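PDB 3BED: PTS system, IIA component from Enterococcus faecalis, which probably relays a phosphoryl group to the sugar-specific components of a phosphotransferase system during uptake of mannose or sorbose. Local coordinates for residues 80-83 / 88-91; 33-38 / 53-58; 9-14 / 76-81. All blocks are in the same frame, centred on the assembly; numbering follows the deposited sequence. Where two conformers were deposited one is given.

Contact 1: 80-83 / 88-91; sequences MMAM and QLRV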
HETATM    1  N   MSE A  80      -2.539  -5.810  17.221  1.00 19.58           N
HETATM    2  CA  MSE A  80      -3.416  -6.869  17.707  0.60 22.58           C
HETATM    3  C   MSE A  80      -3.320  -7.030  19.236  1.00 21.33           C
HETATM    4  O   MSE A  80      -4.333  -7.212  19.921  1.00 20.98           O
HETATM    5  CB  MSE A  80      -3.057  -8.196  17.043  0.60 21.63           C
HETATM    6  CG  MSE A  80      -4.036  -9.280  17.394  0.60 25.57           C
HETATM    7 SE   MSE A  80      -3.544 -10.945  16.540  0.60 33.85          SE
HETATM    8  CE  MSE A  80      -1.663 -11.087  17.157  0.60 32.90           C
HETATM    9  N   MSE A  81      -2.085  -6.984  19.758  1.00 18.98           N
HETATM   10  CA  MSE A  81      -1.867  -7.189  21.200  1.00 20.72           C
HETATM   11  C   MSE A  81      -2.520  -6.026  21.993  1.00 20.68           C
HETATM   12  O   MSE A  81      -3.037  -6.203  23.095  1.00 21.49           O
HETATM   13  CB  MSE A  81      -0.368  -7.248  21.530  1.00 20.67           C
HETATM   14  CG  MSE A  81       0.295  -8.579  21.121  1.00 20.60           C
HETATM   15 SE   MSE A  81       2.178  -8.587  21.669  0.75 25.80          SE
HETATM   16  CE  MSE A  81       2.939  -8.503  19.890  1.00 22.39           C
ATOM     17  N   ALA A  82      -2.500  -4.832  21.422  1.00 19.65           N
ATOM     18  CA  ALA A  82      -3.096  -3.662  22.074  1.00 20.37           C
ATOM     19  C   ALA A  82      -4.615  -3.794  22.204  1.00 20.17           C
ATOM     20  O   ALA A  82      -5.241  -3.225  23.131  1.00 20.57           O
ATOM     21  CB  ALA A  82      -2.669  -2.381  21.325  1.00 20.28           C
HETATM   22  N   MSE A  83      -5.246  -4.554  21.314  1.00 20.35           N
HETATM   23  CA  MSE A  83      -6.676  -4.748  21.457  1.00 23.86           C
HETATM   24  C   MSE A  83      -7.121  -5.386  22.786  1.00 23.39           C
HETATM   25  O   MSE A  83      -8.294  -5.224  23.187  1.00 24.65           O
HETATM   26  CB  MSE A  83      -7.233  -5.535  20.279  1.00 23.05           C
HETATM   27  CG  MSE A  83      -7.133  -4.814  18.934  1.00 25.33           C
HETATM   28 SE   MSE A  83      -7.727  -6.028  17.502  0.75 34.63          SE
HETATM   29  CE  MSE A  83      -9.583  -5.850  17.726  1.00 32.02           C
ATOM     30  N   GLN A  88     -12.052  -0.409  22.330  1.00 21.82           N
ATOM     31  CA  GLN A  88     -12.631   0.216  21.141  1.00 20.96           C
ATOM     32  C   GLN A  88     -11.611   0.404  20.017  1.00 21.40           C
ATOM     33  O   GLN A  88     -11.835   1.215  19.117  1.00 21.94           O
ATOM     34  CB  GLN A  88     -13.261   1.558  21.514  1.00 21.59           C
ATOM     35  CG  GLN A  88     -14.293   1.445  22.662  1.00 21.57           C
ATOM     36  CD  GLN A  88     -15.154   2.659  22.760  1.00 26.73           C
ATOM     37  OE1 GLN A  88     -14.837   3.570  23.503  1.00 29.32           O
ATOM     38  NE2 GLN A  88     -16.207   2.715  21.950  1.00 27.98           N
ATOM     39  N   LEU A  89     -10.509  -0.363  20.090  1.00 20.66           N
ATOM     40  CA  LEU A  89      -9.500  -0.385  19.044  1.00 19.64           C
ATOM     41  C   LEU A  89      -9.775  -1.549  18.128  1.00 19.34           C
ATOM     42  O   LEU A  89     -10.056  -2.655  18.602  1.00 20.20           O
ATOM     43  CB  LEU A  89      -8.119  -0.580  19.687  1.00 20.46           C
ATOM     44  CG  LEU A  89      -6.942  -0.868  18.723  1.00 20.01           C
ATOM     45  CD1 LEU A  89      -6.664   0.357  17.860  1.00 21.51           C
ATOM     46  CD2 LEU A  89      -5.692  -1.249  19.505  1.00 20.00           C
ATOM     47  N   ARG A  90      -9.718  -1.310  16.810  1.00 19.17           N
ATOM     48  CA  ARG A  90      -9.763  -2.389  15.826  1.00 18.40           C
ATOM     49  C   ARG A  90      -8.543  -2.275  14.907  1.00 19.21           C
ATOM     50  O   ARG A  90      -7.892  -1.223  14.861  1.00 19.63           O
ATOM     51  CB  ARG A  90     -11.063  -2.361  15.002  1.00 19.50           C
ATOM     52  CG  ARG A  90     -12.374  -2.355  15.845  1.00 21.33           C
ATOM     53  CD  ARG A  90     -12.712  -3.761  16.406  1.00 22.24           C
ATOM     54  NE  ARG A  90     -13.950  -3.733  17.187  1.00 23.47           N
ATOM     55  CZ  ARG A  90     -14.090  -3.243  18.423  1.00 25.20           C
ATOM     56  NH1 ARG A  90     -13.048  -2.789  19.125  1.00 23.68           N
ATOM     57  NH2 ARG A  90     -15.316  -3.232  18.975  1.00 24.58           N
ATOM     58  N   VAL A  91      -8.290  -3.347  14.160  1.00 18.53           N
ATOM     59  CA  VAL A  91      -7.113  -3.446  13.301  1.00 18.58           C
ATOM     60  C   VAL A  91      -7.515  -4.063  11.982  1.00 18.59           C
ATOM     61  O   VAL A  91      -8.173  -5.094  11.957  1.00 19.33           O
ATOM     62  CB  VAL A  91      -6.028  -4.347  13.948  1.00 17.51           C
ATOM     63  CG1 VAL A  91      -4.793  -4.461  13.034  1.00 19.19           C
ATOM     64  CG2 VAL A  91      -5.613  -3.801  15.342  1.00 18.37           C
TER
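Selenomethionine Met83 reaches across to strand residues 89-91 and covers more surface here than any other residue. Its CG stands beside the backbone N (chi1 -65°), and a bend at chi3 brings CE over the strand, where it comes within 3.3 Å of Leu89 O and 4.0 Å of Arg90 CD. One atom earlier, Met83 SE lies 3.8 Å from Val91 CG2. The Leu89 side chain crosses that of Met83 at about a right angle, with Leu89 CD2 3.9 Å from Met83 CG and 3.7 Å from Ala82 CB. No hydrogen bond joins the two segments; apolar side-chain packing and the methyl resting on Leu89 O make up the contact. Around this first shell, Arg90 NH1 donates to Leu89 O over 3.0 Å from above the carbonyl plane, and also to Pro87 O, while Arg90 NE forms a salt bridge with Asp112; these bonds hold the Arg90 side chain, whose CD lies against the Met83 methyl. Ile129 of the second subunit packs on both Met83 and Val91, linking this corner to the dimer interface. Helix 74-82 turning back into strand 89-93 is the second half of a beta-alpha-beta crossover that starts at strand 64-68, as in parallel alpha/beta folds.

Contact 2: 33-38 / 53-58; sequences DAAIVS and AAILKE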
ATOM      1  N   ASP A  33      -6.021  12.809   8.517  1.00 27.98           N
ATOM      2  CA  ASP A  33      -5.170  12.800   9.691  1.00 28.77           C
ATOM      3  C   ASP A  33      -5.078  11.410  10.296  1.00 27.27           C
ATOM      4  O   ASP A  33      -6.085  10.680  10.390  1.00 27.70           O
ATOM      5  CB  ASP A  33      -5.660  13.802  10.737  1.00 30.50           C
ATOM      6  CG  ASP A  33      -4.578  14.159  11.736  1.00 36.19           C
ATOM      7  OD1 ASP A  33      -3.361  13.948  11.442  1.00 41.78           O
ATOM      8  OD2 ASP A  33      -4.945  14.642  12.832  1.00 39.91           O
ATOM      9  N   ALA A  34      -3.868  11.052  10.695  1.00 25.10           N
ATOM     10  CA  ALA A  34      -3.633   9.770  11.352  1.00 23.45           C
ATOM     11  C   ALA A  34      -2.357   9.875  12.123  1.00 22.78           C
ATOM     12  O   ALA A  34      -1.442  10.642  11.736  1.00 24.58           O
ATOM     13  CB  ALA A  34      -3.559   8.604  10.332  1.00 23.69           C
ATOM     14  N   ALA A  35      -2.296   9.171  13.243  1.00 20.11           N
ATOM     15  CA  ALA A  35      -0.995   8.957  13.893  1.00 19.40           C
ATOM     16  C   ALA A  35      -0.272   7.886  13.094  1.00 20.24           C
ATOM     17  O   ALA A  35      -0.894   7.165  12.320  1.00 20.07           O
ATOM     18  CB  ALA A  35      -1.192   8.516  15.331  1.00 20.19           C
ATOM     19  N   ILE A  36       1.048   7.842  13.247  1.00 18.78           N
ATOM     20  CA  ILE A  36       1.857   6.893  12.466  1.00 19.13           C
ATOM     21  C   ILE A  36       2.782   6.157  13.394  1.00 19.17           C
ATOM     22  O   ILE A  36       3.373   6.766  14.292  1.00 19.17           O
ATOM     23  CB  ILE A  36       2.762   7.671  11.438  1.00 20.24           C
ATOM     24  CG1 ILE A  36       1.909   8.478  10.431  1.00 19.71           C
ATOM     25  CG2 ILE A  36       3.708   6.743  10.748  1.00 19.99           C
ATOM     26  CD1 ILE A  36       0.967   7.598   9.538  1.00 21.48           C
ATOM     27  N   VAL A  37       2.923   4.849  13.184  1.00 18.62           N
ATOM     28  CA  VAL A  37       4.060   4.077  13.748  1.00 18.08           C
ATOM     29  C   VAL A  37       4.903   3.544  12.598  1.00 18.37           C
ATOM     30  O   VAL A  37       4.398   2.786  11.733  1.00 18.75           O
ATOM     31  CB  VAL A  37       3.614   2.891  14.603  1.00 19.12           C
ATOM     32  CG1 VAL A  37       4.848   2.082  15.114  1.00 19.38           C
ATOM     33  CG2 VAL A  37       2.727   3.377  15.749  1.00 18.61           C
ATOM     34  N   SER A  38       6.158   3.969  12.605  1.00 18.72           N
ATOM     35  CA  SER A  38       7.170   3.571  11.634  1.00 19.71           C
ATOM     36  C   SER A  38       8.160   2.679  12.358  1.00 19.40           C
ATOM     37  O   SER A  38       8.972   3.169  13.190  1.00 22.67           O
ATOM     38  CB  SER A  38       7.896   4.821  11.131  1.00 21.04           C
ATOM     39  OG  SER A  38       6.997   5.603  10.344  1.00 22.10           O
ATOM     40  N   ALA A  53       2.079   2.398  22.132  1.00 20.24           N
ATOM     41  CA  ALA A  53       1.519   2.662  23.486  1.00 20.69           C
ATOM     42  C   ALA A  53       1.460   4.179  23.733  1.00 22.25           C
ATOM     43  O   ALA A  53       0.481   4.665  24.312  1.00 22.81           O
ATOM     44  CB  ALA A  53       2.369   2.011  24.570  1.00 20.72           C
ATOM     45  N   ALA A  54       2.479   4.913  23.268  1.00 21.51           N
ATOM     46  CA  ALA A  54       2.507   6.371  23.476  1.00 22.80           C
ATOM     47  C   ALA A  54       1.307   7.043  22.824  1.00 23.11           C
ATOM     48  O   ALA A  54       0.709   7.970  23.400  1.00 24.10           O
ATOM     49  CB  ALA A  54       3.788   6.935  22.965  1.00 22.44           C
ATOM     50  N   ILE A  55       0.944   6.584  21.629  1.00 21.60           N
ATOM     51  CA  ILE A  55      -0.196   7.114  20.905  1.00 22.14           C
ATOM     52  C   ILE A  55      -1.508   6.711  21.575  1.00 21.85           C
ATOM     53  O   ILE A  55      -2.394   7.550  21.812  1.00 22.56           O
ATOM     54  CB  ILE A  55      -0.176   6.570  19.473  1.00 22.48           C
ATOM     55  CG1 ILE A  55       1.041   7.143  18.727  1.00 22.65           C
ATOM     56  CG2 ILE A  55      -1.480   6.905  18.756  1.00 23.51           C
ATOM     57  CD1 ILE A  55       1.369   6.392  17.440  1.00 22.43           C
ATOM     58  N   LEU A  56      -1.639   5.435  21.926  1.00 22.02           N
ATOM     59  CA  LEU A  56      -2.912   4.946  22.501  1.00 20.93           C
ATOM     60  C   LEU A  56      -3.151   5.512  23.907  1.00 23.33           C
ATOM     61  O   LEU A  56      -4.306   5.787  24.282  1.00 24.06           O
ATOM     62  CB  LEU A  56      -2.946   3.432  22.559  1.00 20.77           C
ATOM     63  CG  LEU A  56      -2.954   2.680  21.207  1.00 19.46           C
ATOM     64  CD1 LEU A  56      -2.985   1.180  21.452  1.00 20.04           C
ATOM     65  CD2 LEU A  56      -4.107   3.052  20.297  1.00 20.64           C
ATOM     66  N   LYS A  57      -2.075   5.678  24.658  1.00 24.51           N
ATOM     67  CA  LYS A  57      -2.182   6.229  26.021  0.70 26.56           C
ATOM     68  C   LYS A  57      -2.611   7.679  25.979  1.00 27.95           C
ATOM     69  O   LYS A  57      -3.396   8.125  26.838  1.00 29.46           O
ATOM     70  CB  LYS A  57      -0.864   6.120  26.775  0.70 26.94           C
ATOM     71  CG  LYS A  57      -0.527   4.725  27.225  0.70 28.80           C
ATOM     72  CD  LYS A  57       0.838   4.684  27.928  0.70 30.67           C
ATOM     73  CE  LYS A  57       1.270   3.248  28.242  0.70 32.74           C
ATOM     74  NZ  LYS A  57       2.726   3.213  28.696  0.70 34.43           N
ATOM     75  N   GLU A  58      -2.092   8.411  24.997  1.00 28.93           N
ATOM     76  CA  GLU A  58      -2.409   9.820  24.826  0.60 30.55           C
ATOM     77  C   GLU A  58      -3.905   9.984  24.530  1.00 30.35           C
ATOM     78  O   GLU A  58      -4.536  10.941  25.020  1.00 31.11           O
ATOM     79  CB  GLU A  58      -1.548  10.434  23.715  0.60 30.99           C
ATOM     80  CG  GLU A  58      -1.988  11.829  23.240  0.60 30.53           C
ATOM     81  CD  GLU A  58      -1.681  12.939  24.238  0.60 38.88           C
ATOM     82  OE1 GLU A  58      -0.954  12.698  25.230  0.60 31.83           O
ATOM     83  OE2 GLU A  58      -2.175  14.063  24.014  0.60 33.45           O
TER
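Strand 35-38 and helix 53-58 run nearly antiparallel, their N-to-C directions differing by 159° and their axes approaching to 9.6 Å. The closest CA atoms are those of Ala35 and Ile55, 7.3 Å apart. Ile55 is the one helix residue that touches the strand, and it spreads its two branches along it. Extended at chi2 (164°), the longer branch carries Ile55 CD1 to 3.7 Å from Val37 CG2, the two side chains meeting at a slant. The same methyl rests 3.8 Å from the carbonyl oxygen Ile36 O. The shorter branch covers the start of the strand: Ile55 CG2 lies 3.8 Å from Ala35 CB, which is also close to Ile55 CD1. No hydrogen bond crosses between the segments; the side-chain contacts are apolar. Ile36 directs its side chain the other way, against Leu10 and against Leu21 of helix 16-28, and so the strand is covered by helices on both faces. Ile55 also packs on Ile9, and Val37 on Met11, extending the apolar layer inward over the neighbouring strand. Helix 44-59 here leaves strand 35-39, an outer strand of the sheet within the chain, passes over strand 7-13 and leads to strand 64-68, a beta-alpha-beta crossover that skips one strand in the parallel 2-1-3-4 order.

Contact 3: 9-14 / 76-81; sequences ILMSHG and CNVAMM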
ATOM      1  N   ILE A   9      -4.753   5.315  12.880  1.00 17.63           N
ATOM      2  CA  ILE A   9      -3.323   5.096  13.095  1.00 17.00           C
ATOM      3  C   ILE A   9      -2.879   4.254  11.906  1.00 17.82           C
ATOM      4  O   ILE A   9      -3.462   3.198  11.659  1.00 18.48           O
ATOM      5  CB  ILE A   9      -3.039   4.337  14.396  1.00 16.88           C
ATOM      6  CG1 ILE A   9      -3.625   5.088  15.615  1.00 17.80           C
ATOM      7  CG2 ILE A   9      -1.485   4.132  14.536  1.00 17.91           C
ATOM      8  CD1 ILE A   9      -3.490   4.362  16.939  1.00 18.61           C
ATOM      9  N   LEU A  10      -1.831   4.669  11.220  1.00 16.66           N
ATOM     10  CA  LEU A  10      -1.254   3.789  10.161  1.00 17.07           C
ATOM     11  C   LEU A  10       0.067   3.282  10.674  1.00 17.01           C
ATOM     12  O   LEU A  10       0.855   4.051  11.196  1.00 17.49           O
ATOM     13  CB  LEU A  10      -1.038   4.572   8.838  1.00 17.55           C
ATOM     14  CG  LEU A  10      -2.198   5.422   8.270  1.00 19.65           C
ATOM     15  CD1 LEU A  10      -1.820   5.942   6.903  1.00 20.89           C
ATOM     16  CD2 LEU A  10      -3.479   4.617   8.208  1.00 20.03           C
HETATM   17  N   MSE A  11       0.321   1.985  10.496  1.00 17.33           N
HETATM   18  CA  MSE A  11       1.517   1.364  11.056  1.00 17.29           C
HETATM   19  C   MSE A  11       2.175   0.528  10.014  1.00 16.46           C
HETATM   20  O   MSE A  11       1.509  -0.223   9.281  1.00 16.62           O
HETATM   21  CB  MSE A  11       1.162   0.420  12.229  1.00 18.57           C
HETATM   22  CG  MSE A  11       0.480   1.101  13.363  1.00 17.24           C
HETATM   23 SE   MSE A  11       0.323  -0.112  14.908  0.75 22.74          SE
HETATM   24  CE  MSE A  11       2.095  -0.301  15.396  1.00 17.99           C
ATOM     25  N   SER A  12       3.511   0.615   9.981  1.00 15.37           N
ATOM     26  CA  SER A  12       4.221  -0.232   9.015  1.00 15.33           C
ATOM     27  C   SER A  12       5.638  -0.529   9.394  1.00 15.80           C
ATOM     28  O   SER A  12       6.218   0.168  10.247  1.00 16.81           O
ATOM     29  CB  SER A  12       4.282   0.417   7.607  1.00 15.65           C
ATOM     30  OG  SER A  12       5.140   1.554   7.551  1.00 16.03           O
ATOM     31  N   HIS A  13       6.211  -1.549   8.730  1.00 16.18           N
ATOM     32  CA  HIS A  13       7.667  -1.620   8.631  1.00 16.22           C
ATOM     33  C   HIS A  13       8.134  -0.347   7.951  1.00 16.25           C
ATOM     34  O   HIS A  13       7.544   0.053   6.936  1.00 17.10           O
ATOM     35  CB  HIS A  13       8.100  -2.784   7.730  1.00 16.21           C
ATOM     36  CG  HIS A  13       7.688  -4.128   8.236  1.00 16.37           C
ATOM     37  ND1 HIS A  13       6.379  -4.575   8.175  1.00 16.08           N
ATOM     38  CD2 HIS A  13       8.400  -5.117   8.833  1.00 18.01           C
ATOM     39  CE1 HIS A  13       6.316  -5.803   8.669  1.00 17.01           C
ATOM     40  NE2 HIS A  13       7.525  -6.156   9.078  1.00 17.92           N
ATOM     41  N   GLY A  14       9.190   0.284   8.485  1.00 16.76           N
ATOM     42  CA  GLY A  14       9.796   1.428   7.819  1.00 16.70           C
ATOM     43  C   GLY A  14       8.777   2.574   7.691  1.00 16.41           C
ATOM     44  O   GLY A  14       7.890   2.757   8.553  1.00 16.38           O
ATOM     45  N   CYS A  76       1.740  -5.216  12.828  1.00 15.76           N
ATOM     46  CA  CYS A  76       0.395  -5.734  12.975  1.00 16.51           C
ATOM     47  C   CYS A  76       0.199  -6.521  14.289  1.00 16.68           C
ATOM     48  O   CYS A  76      -0.825  -6.339  14.997  1.00 18.26           O
ATOM     49  CB  CYS A  76       0.025  -6.553  11.756  1.00 16.86           C
ATOM     50  SG  CYS A  76      -1.764  -6.904  11.662  1.00 18.93           S
ATOM     51  N   ASN A  77       1.176  -7.367  14.646  1.00 16.44           N
ATOM     52  CA  ASN A  77       1.048  -8.122  15.908  1.00 15.57           C
ATOM     53  C   ASN A  77       0.934  -7.195  17.127  1.00 16.64           C
ATOM     54  O   ASN A  77       0.184  -7.431  18.062  1.00 17.42           O
ATOM     55  CB  ASN A  77       2.269  -9.028  16.098  1.00 16.41           C
ATOM     56  CG  ASN A  77       2.376 -10.100  15.015  1.00 17.61           C
ATOM     57  OD1 ASN A  77       1.375 -10.475  14.381  1.00 19.02           O
ATOM     58  ND2 ASN A  77       3.587 -10.637  14.841  1.00 16.65           N
ATOM     59  N   VAL A  78       1.697  -6.127  17.090  1.00 15.92           N
ATOM     60  CA  VAL A  78       1.703  -5.172  18.196  1.00 17.31           C
ATOM     61  C   VAL A  78       0.326  -4.483  18.317  1.00 17.96           C
ATOM     62  O   VAL A  78      -0.176  -4.319  19.415  1.00 17.73           O
ATOM     63  CB  VAL A  78       2.806  -4.188  17.983  1.00 17.74           C
ATOM     64  CG1 VAL A  78       2.627  -2.888  18.839  1.00 17.92           C
ATOM     65  CG2 VAL A  78       4.122  -4.862  18.248  1.00 17.16           C
ATOM     66  N   ALA A  79      -0.271  -4.133  17.169  1.00 17.62           N
ATOM     67  CA  ALA A  79      -1.621  -3.546  17.125  1.00 17.96           C
ATOM     68  C   ALA A  79      -2.616  -4.555  17.687  1.00 18.45           C
ATOM     69  O   ALA A  79      -3.432  -4.210  18.557  1.00 18.40           O
ATOM     70  CB  ALA A  79      -2.003  -3.134  15.681  1.00 18.05           C
HETATM   71  N   MSE A  80      -2.539  -5.810  17.221  1.00 19.58           N
HETATM   72  CA  MSE A  80      -3.416  -6.869  17.707  0.60 22.58           C
HETATM   73  C   MSE A  80      -3.320  -7.030  19.236  1.00 21.33           C
HETATM   74  O   MSE A  80      -4.333  -7.212  19.921  1.00 20.98           O
HETATM   75  CB  MSE A  80      -3.057  -8.196  17.043  0.60 21.63           C
HETATM   76  CG  MSE A  80      -4.036  -9.280  17.394  0.60 25.57           C
HETATM   77 SE   MSE A  80      -3.544 -10.945  16.540  0.60 33.85          SE
HETATM   78  CE  MSE A  80      -1.663 -11.087  17.157  0.60 32.90           C
HETATM   79  N   MSE A  81      -2.085  -6.984  19.758  1.00 18.98           N
HETATM   80  CA  MSE A  81      -1.867  -7.189  21.200  1.00 20.72           C
HETATM   81  C   MSE A  81      -2.520  -6.026  21.993  1.00 20.68           C
HETATM   82  O   MSE A  81      -3.037  -6.203  23.095  1.00 21.49           O
HETATM   83  CB  MSE A  81      -0.368  -7.248  21.530  1.00 20.67           C
HETATM   84  CG  MSE A  81       0.295  -8.579  21.121  1.00 20.60           C
HETATM   85 SE   MSE A  81       2.178  -8.587  21.669  0.75 25.80          SE
HETATM   86  CE  MSE A  81       2.939  -8.503  19.890  1.00 22.39           C
TER
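Met11, a selenomethionine on strand 9-13, buries far more surface here than any other residue and meets Ala79 and Val78 of helix 76-81. Its side chain leaves the strand toward the helix with CG anti to the carbonyl carbon (chi1 -60°), runs extended through chi2 and bends at chi3 (67°). That course sets Met11 SE 3.9 Å from Ala79 CB and leaves the terminal methyl nearer the preceding helix residue, with Met11 CE 4.3 Å from Val78 CG1. All three residues are buried, and the interaction is purely apolar. The long side chain spans the gap between sheet and helix: the nearest CA atoms, those of Met11 and Cys76, are 7.4 Å apart. The next residues of the strand serve other partners. Ser12, pointing away from the helix, donates from OG to His13 O over 2.9 Å, above the carbonyl plane, and its OG is also bonded to Ala17 N. His13 N bonds to Asp69 OD2, and His13 O has a further partner in Ser23 OG of the second subunit, so the end of the strand is tied both within the chain and across the dimer. Met11 itself is flanked in the sheet by Val37 of strand 35-39 and Val66 of strand 64-68, while Val78 packs on Leu45 of helix 44-59, placing the contact where helices 44-59 and 74-82 close over the central strands.

The three contacts belong to one parallel sheet of order 35-39, 7-13, 64-68, 89-93. Contact 2 lies at one outer strand and contact 1 at the other, their centres about 13 Å apart; the centre of contact 3 is about 10 Å from each. Along the chain, contact 2 is nested in the loop closed by contact 3, and contact 1 follows on the same helix 74-82, sharing Met80 and Met81. Direct touches join them: Ala79 meets Val91, Leu56 meets Ala82, and Ala35 O probably bonds to Leu10 N. Helices 44-59 and 74-82 thus form a continuous apolar layer with the sheet, while contacts 1 and 3 also reach the second subunit.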